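Local atomic coordinates of OTU domain-containing protein wMelOTU (Wolbachia pipientis wMel, PDB entry 6W9O), a protein that probably acts as an OTU-family cysteine protease that removes ubiquitin from modified proteins, consistent with a role as a bacterial effector. Residues 155-160 and 174-179; 52-57 and 182-187. All blocks are in the same frame, centred on the assembly; numbering follows the deposited sequence.

Interaction 1 of 2, residues 155-160 and 174-179; sequences SLHELI and VDYDDS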
loop_
_atom_site.group_PDB
_atom_site.type_symbol
_atom_site.label_atom_id
_atom_site.label_comp_id
_atom_site.label_asym_id
_atom_site.label_seq_id
_atom_site.Cartn_x
_atom_site.Cartn_y
_atom_site.Cartn_z
ATOM N N SER A 155 -17.568 1.328 -6.622
ATOM C CA SER A 155 -16.178 0.955 -6.265
ATOM C C SER A 155 -15.280 1.117 -7.493
ATOM O O SER A 155 -15.619 0.566 -8.549
ATOM C CB SER A 155 -16.117 -0.448 -5.726
ATOM O OG SER A 155 -16.466 -0.467 -4.352
ATOM N N LEU A 156 -14.209 1.897 -7.349
ATOM C CA LEU A 156 -13.229 2.107 -8.394
ATOM C C LEU A 156 -11.980 1.294 -8.045
ATOM O O LEU A 156 -11.557 1.215 -6.882
ATOM C CB LEU A 156 -12.834 3.589 -8.502
ATOM C CG LEU A 156 -13.994 4.577 -8.582
ATOM C CD1 LEU A 156 -13.467 5.976 -8.633
ATOM C CD2 LEU A 156 -14.782 4.272 -9.821
ATOM N N HIS A 157 -11.376 0.684 -9.043
ATOM C CA HIS A 157 -10.180 -0.104 -8.840
ATOM C C HIS A 157 -8.995 0.651 -9.428
ATOM O O HIS A 157 -9.030 1.034 -10.604
ATOM C CB HIS A 157 -10.386 -1.435 -9.548
ATOM C CG HIS A 157 -11.479 -2.242 -8.933
ATOM N ND1 HIS A 157 -11.237 -3.114 -7.884
ATOM C CD2 HIS A 157 -12.807 -2.298 -9.169
ATOM C CE1 HIS A 157 -12.379 -3.676 -7.518
ATOM N NE2 HIS A 157 -13.347 -3.195 -8.280
ATOM N N GLU A 158 -7.951 0.829 -8.629
ATOM C CA GLU A 158 -6.713 1.455 -9.059
ATOM C C GLU A 158 -5.600 0.428 -8.928
ATOM O O GLU A 158 -5.601 -0.415 -8.013
ATOM C CB GLU A 158 -6.351 2.673 -8.177
ATOM N N LEU A 159 -4.651 0.487 -9.848
ATOM C CA LEU A 159 -3.474 -0.356 -9.787
ATOM C C LEU A 159 -2.252 0.529 -9.856
ATOM O O LEU A 159 -2.161 1.380 -10.753
ATOM C CB LEU A 159 -3.439 -1.291 -10.987
ATOM C CG LEU A 159 -4.293 -2.524 -10.798
ATOM C CD1 LEU A 159 -4.444 -3.206 -12.193
ATOM C CD2 LEU A 159 -3.593 -3.486 -9.833
ATOM N N ILE A 160 -1.363 0.372 -8.888
ATOM C CA ILE A 160 -0.143 1.151 -8.756
ATOM C C ILE A 160 1.019 0.185 -8.913
ATOM O O ILE A 160 0.967 -0.939 -8.406
ATOM C CB ILE A 160 -0.093 1.862 -7.393
ATOM C CG1 ILE A 160 -1.191 2.953 -7.411
ATOM C CG2 ILE A 160 1.243 2.573 -7.153
ATOM C CD1 ILE A 160 -1.687 3.311 -6.085
ATOM N N VAL A 174 -7.539 -6.192 -12.808
ATOM C CA VAL A 174 -7.040 -6.719 -11.550
ATOM C C VAL A 174 -7.033 -8.232 -11.645
ATOM O O VAL A 174 -8.009 -8.825 -12.092
ATOM C CB VAL A 174 -7.985 -6.286 -10.417
ATOM C CG1 VAL A 174 -7.511 -6.827 -9.087
ATOM C CG2 VAL A 174 -8.070 -4.715 -10.385
ATOM N N ASP A 175 -5.962 -8.848 -11.172
ATOM C CA ASP A 175 -5.838 -10.308 -11.219
ATOM C C ASP A 175 -5.815 -10.763 -9.768
ATOM O O ASP A 175 -4.814 -10.563 -9.077
ATOM C CB ASP A 175 -4.512 -10.663 -11.896
ATOM C CG ASP A 175 -4.335 -12.146 -12.083
ATOM O OD1 ASP A 175 -5.058 -12.936 -11.427
ATOM O OD2 ASP A 175 -3.506 -12.509 -12.950
ATOM N N TYR A 176 -6.900 -11.411 -9.317
ATOM C CA TYR A 176 -6.984 -11.879 -7.941
ATOM C C TYR A 176 -6.294 -13.223 -7.729
ATOM O O TYR A 176 -6.339 -13.753 -6.605
ATOM C CB TYR A 176 -8.462 -11.973 -7.548
ATOM C CG TYR A 176 -9.140 -10.613 -7.350
ATOM C CD1 TYR A 176 -8.951 -9.917 -6.171
ATOM C CD2 TYR A 176 -9.967 -10.083 -8.312
ATOM C CE1 TYR A 176 -9.567 -8.697 -5.930
ATOM C CE2 TYR A 176 -10.604 -8.835 -8.093
ATOM C CZ TYR A 176 -10.385 -8.203 -6.888
ATOM O OH TYR A 176 -11.013 -6.955 -6.645
ATOM N N ASP A 177 -5.658 -13.776 -8.766
ATOM C CA ASP A 177 -4.870 -15.001 -8.638
ATOM C C ASP A 177 -3.385 -14.740 -8.793
ATOM O O ASP A 177 -2.614 -15.683 -8.930
ATOM C CB ASP A 177 -5.321 -16.019 -9.682
ATOM C CG ASP A 177 -6.768 -16.425 -9.478
ATOM O OD1 ASP A 177 -7.099 -16.924 -8.373
ATOM O OD2 ASP A 177 -7.603 -16.189 -10.364
ATOM N N ASP A 178 -2.958 -13.502 -8.791
ATOM C CA ASP A 178 -1.561 -13.136 -8.983
ATOM C C ASP A 178 -0.904 -12.899 -7.630
ATOM O O ASP A 178 -1.236 -11.929 -6.925
ATOM C CB ASP A 178 -1.525 -11.827 -9.774
ATOM C CG ASP A 178 -0.110 -11.280 -9.942
ATOM O OD1 ASP A 178 0.032 -10.067 -10.212
ATOM O OD2 ASP A 178 0.875 -12.066 -9.850
ATOM N N SER A 179 0.086 -13.736 -7.290
ATOM C CA SER A 179 0.740 -13.564 -6.005
ATOM C C SER A 179 1.579 -12.296 -5.928
ATOM O O SER A 179 2.004 -11.923 -4.828
ATOM C CB SER A 179 1.642 -14.799 -5.730
ATOM O OG SER A 179 2.702 -14.878 -6.648
#
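Val174 overlaps two side chains of segment 155-160 with a single methyl. Its CG2 lies 4.1 Å from His157 CB. The same CG2 comes within 4.3 Å of Leu159 CD1. His157 and Leu159 are alternate residues, so both start toward the loop, while Glu158 between them starts away from it. Val174 holds CG1 anti to the backbone N (chi1 179°). This sends CG2 to the strand and leaves CG1 for Tyr176. CG1 sits 3.8 Å above one face of the Tyr176 ring, shifted toward its rim.

Tyr176 reaches the strand by its far end. Its OH is 3.7 Å from His157 CE1, and the two side chains cross at about a right angle. This is packing, not a hydrogen bond. The polar partner of His157 ND1 is His142 NE2.

The loop carries its own turn. Asp175 OD1 accepts from Asp177 N at 2.9 Å, an Asx turn within the type I turn Asp175-Asp178. Asp177 N meets Asp175 OD1 on its anti side, 32° out of the carboxylate plane.

The loop between strands 164-167 and 181-188 folds back over one face of the mixed sheet of the OTU-like domain, as plain apolar and aromatic packing. Strand 155-161 runs between strands 140-146 and 164-167. The loop also meets His142 of strand 140-146. Tyr176 continues to Phe42 of strand 42-44 and His183 of strand 181-188.

Interaction 2 of 2, residues 52-57 and 182-187; sequences SCFFDS and VHIINK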
loop_
_atom_site.group_PDB
_atom_site.type_symbol
_atom_site.label_atom_id
_atom_site.label_comp_id
_atom_site.label_asym_id
_atom_site.label_seq_id
_atom_site.Cartn_x
_atom_site.Cartn_y
_atom_site.Cartn_z
ATOM N N SER A 52 -0.800 4.587 10.898
ATOM C CA SER A 52 -0.044 3.730 10.003
ATOM C C SER A 52 -0.906 2.717 9.265
ATOM O O SER A 52 -0.362 1.737 8.737
ATOM C CB SER A 52 1.048 3.004 10.785
ATOM O OG SER A 52 2.024 3.995 11.178
ATOM N N CYS A 53 -2.217 2.972 9.117
ATOM C CA CYS A 53 -3.064 1.954 8.478
ATOM C C CYS A 53 -2.644 1.638 7.054
ATOM O O CYS A 53 -2.898 0.524 6.592
ATOM C CB CYS A 53 -4.532 2.393 8.479
ATOM S SG CYS A 53 -4.897 3.883 7.499
ATOM N N PHE A 54 -2.078 2.596 6.298
ATOM C CA PHE A 54 -1.672 2.257 4.937
ATOM C C PHE A 54 -0.572 1.230 4.980
ATOM O O PHE A 54 -0.641 0.193 4.291
ATOM C CB PHE A 54 -1.139 3.515 4.188
ATOM C CG PHE A 54 -0.503 3.161 2.897
ATOM C CD1 PHE A 54 -1.296 2.778 1.794
ATOM C CD2 PHE A 54 0.862 3.088 2.817
ATOM C CE1 PHE A 54 -0.719 2.331 0.631
ATOM C CE2 PHE A 54 1.477 2.645 1.651
ATOM C CZ PHE A 54 0.674 2.244 0.548
ATOM N N PHE A 55 0.447 1.500 5.787
ATOM C CA PHE A 55 1.606 0.606 5.874
ATOM C C PHE A 55 1.207 -0.742 6.436
ATOM O O PHE A 55 1.699 -1.802 5.961
ATOM C CB PHE A 55 2.666 1.272 6.759
ATOM C CG PHE A 55 3.122 2.605 6.192
ATOM C CD1 PHE A 55 4.019 2.673 5.150
ATOM C CD2 PHE A 55 2.592 3.780 6.719
ATOM C CE1 PHE A 55 4.392 3.880 4.611
ATOM C CE2 PHE A 55 2.979 4.997 6.180
ATOM C CZ PHE A 55 3.873 5.051 5.148
ATOM N N ASP A 56 0.340 -0.740 7.442
ATOM C CA ASP A 56 -0.099 -2.005 8.051
ATOM C C ASP A 56 -0.962 -2.809 7.079
ATOM O O ASP A 56 -0.882 -4.063 7.070
ATOM C CB ASP A 56 -0.877 -1.710 9.326
ATOM C CG ASP A 56 -1.076 -2.954 10.187
ATOM O OD1 ASP A 56 -0.038 -3.600 10.481
ATOM O OD2 ASP A 56 -2.218 -3.230 10.656
ATOM N N SER A 57 -1.802 -2.156 6.290
ATOM C CA SER A 57 -2.608 -2.892 5.301
ATOM C C SER A 57 -1.715 -3.489 4.223
ATOM O O SER A 57 -1.841 -4.690 3.874
ATOM C CB SER A 57 -3.604 -1.925 4.645
ATOM O OG SER A 57 -4.528 -1.446 5.605
ATOM N N VAL A 182 -0.679 -7.043 -4.368
ATOM C CA VAL A 182 -1.187 -6.908 -3.016
ATOM C C VAL A 182 -2.450 -6.048 -3.085
ATOM O O VAL A 182 -2.687 -5.312 -4.060
ATOM C CB VAL A 182 -0.139 -6.317 -2.060
ATOM C CG1 VAL A 182 1.052 -7.321 -1.917
ATOM C CG2 VAL A 182 0.384 -5.040 -2.587
ATOM N N HIS A 183 -3.324 -6.177 -2.075
ATOM C CA HIS A 183 -4.680 -5.611 -2.159
ATOM C C HIS A 183 -5.051 -4.887 -0.882
ATOM O O HIS A 183 -4.931 -5.449 0.204
ATOM C CB HIS A 183 -5.738 -6.741 -2.346
ATOM C CG HIS A 183 -5.470 -7.613 -3.531
ATOM N ND1 HIS A 183 -6.009 -7.363 -4.777
ATOM C CD2 HIS A 183 -4.768 -8.773 -3.632
ATOM C CE1 HIS A 183 -5.603 -8.320 -5.614
ATOM N NE2 HIS A 183 -4.864 -9.191 -4.936
ATOM N N ILE A 184 -5.567 -3.653 -1.036
ATOM C CA ILE A 184 -6.062 -2.905 0.116
ATOM C C ILE A 184 -7.337 -2.202 -0.291
ATOM O O ILE A 184 -7.623 -2.013 -1.481
ATOM C CB ILE A 184 -5.027 -1.902 0.682
ATOM C CG1 ILE A 184 -4.831 -0.761 -0.328
ATOM C CG2 ILE A 184 -3.694 -2.604 1.009
ATOM C CD1 ILE A 184 -3.777 0.257 0.182
ATOM N N ILE A 185 -8.129 -1.854 0.704
ATOM C CA ILE A 185 -9.412 -1.186 0.451
ATOM C C ILE A 185 -9.415 0.169 1.134
ATOM O O ILE A 185 -8.892 0.316 2.245
ATOM C CB ILE A 185 -10.605 -2.092 0.816
ATOM C CG1 ILE A 185 -11.963 -1.460 0.466
ATOM C CG2 ILE A 185 -10.555 -2.550 2.243
ATOM C CD1 ILE A 185 -13.072 -2.594 0.241
ATOM N N ASN A 186 -9.912 1.171 0.418
ATOM C CA ASN A 186 -9.869 2.594 0.840
ATOM C C ASN A 186 -11.307 3.078 0.997
ATOM O O ASN A 186 -11.969 3.436 0.015
ATOM C CB ASN A 186 -9.114 3.350 -0.252
ATOM C CG ASN A 186 -9.012 4.857 -0.028
ATOM O OD1 ASN A 186 -8.946 5.618 -1.009
ATOM N ND2 ASN A 186 -9.021 5.298 1.223
ATOM N N LYS A 187 -11.811 3.117 2.234
ATOM C CA LYS A 187 -13.198 3.554 2.394
ATOM C C LYS A 187 -13.402 5.048 2.139
ATOM O O LYS A 187 -14.483 5.464 1.736
ATOM C CB LYS A 187 -13.746 3.154 3.753
ATOM C CG LYS A 187 -13.018 3.803 4.897
ATOM C CD LYS A 187 -13.829 3.580 6.197
ATOM C CE LYS A 187 -12.996 3.851 7.424
ATOM N NZ LYS A 187 -13.469 2.977 8.567
#
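Ile184 places CG1 between its backbone N and carbonyl carbon (chi1 69°), and the chain then runs extended to CD1. Phe54 has CG anti to the backbone N (chi1 170°), which carries the end of its ring nearer the strand than its CB bond would suggest. The two meet at Ile184 CD1, which is 3.7 Å from Phe54 CE1. The same methyl is 3.9 Å from Phe54 CD1, so it meets the CD1-CE1 bond of the ring obliquely.

The second branch of Ile184 serves Ser57. Its CG2 is 3.7 Å from Ser57 CB, and Ser57 C also lies close by. Ile184 thus spreads its two branches over residues three apart in the helix, close to one turn. All three side chains are buried.

This is helix-on-sheet packing in the core of the OTU cysteine protease fold. In OTU proteases the nucleophilic cysteine sits at the start of a helix. Cys53, the first residue of helix 53-66, is consistent with that role. Ser52 occupies the N-cap, although its side chain makes no capping bond. Its OG is hydrogen-bonded to Arg76 NH2.

Ser57 turns its hydroxyl back to the helix. Ser57 OG donates to Cys53 O at 2.7 Å, tilted from the carbonyl plane, with a C=O...donor angle of 155°. Ser57 N gives the usual helical bond to Cys53 O at 2.9 Å. The two donors arrive from opposite faces of that plane, so the oxygen is gripped twice.

Phe54 also has aromatic neighbours. Its CD2 lies 3.9 Å above the Phe55 ring, over the centre. Phe192 of strand 191-197 meets Phe54 edge-to-face and touches Ile184 as well. Pro126, Glu129 and Leu133 of helix 126-137 pack against Phe54.

The centres of the two interactions are 13 Å apart, and both reach the same mixed sheet. Interaction 2 brings together distant parts of the chain, residues 52-57 and 182-187. Both segments of interaction 1 come between them in sequence. Residues 174-179 precede strand 181-188 in the chain, so a short connection leads from one contact to the other. The contacts also touch directly: Tyr176 CD1 is 3.8 Å from His183 CE1. Interaction 2 lies near the centre of the chain, and interaction 1 is further out and partly buried. In the sheet, strand 140-146 lies between strands 155-161 and 181-188, linking the loop packing to the core helix packing.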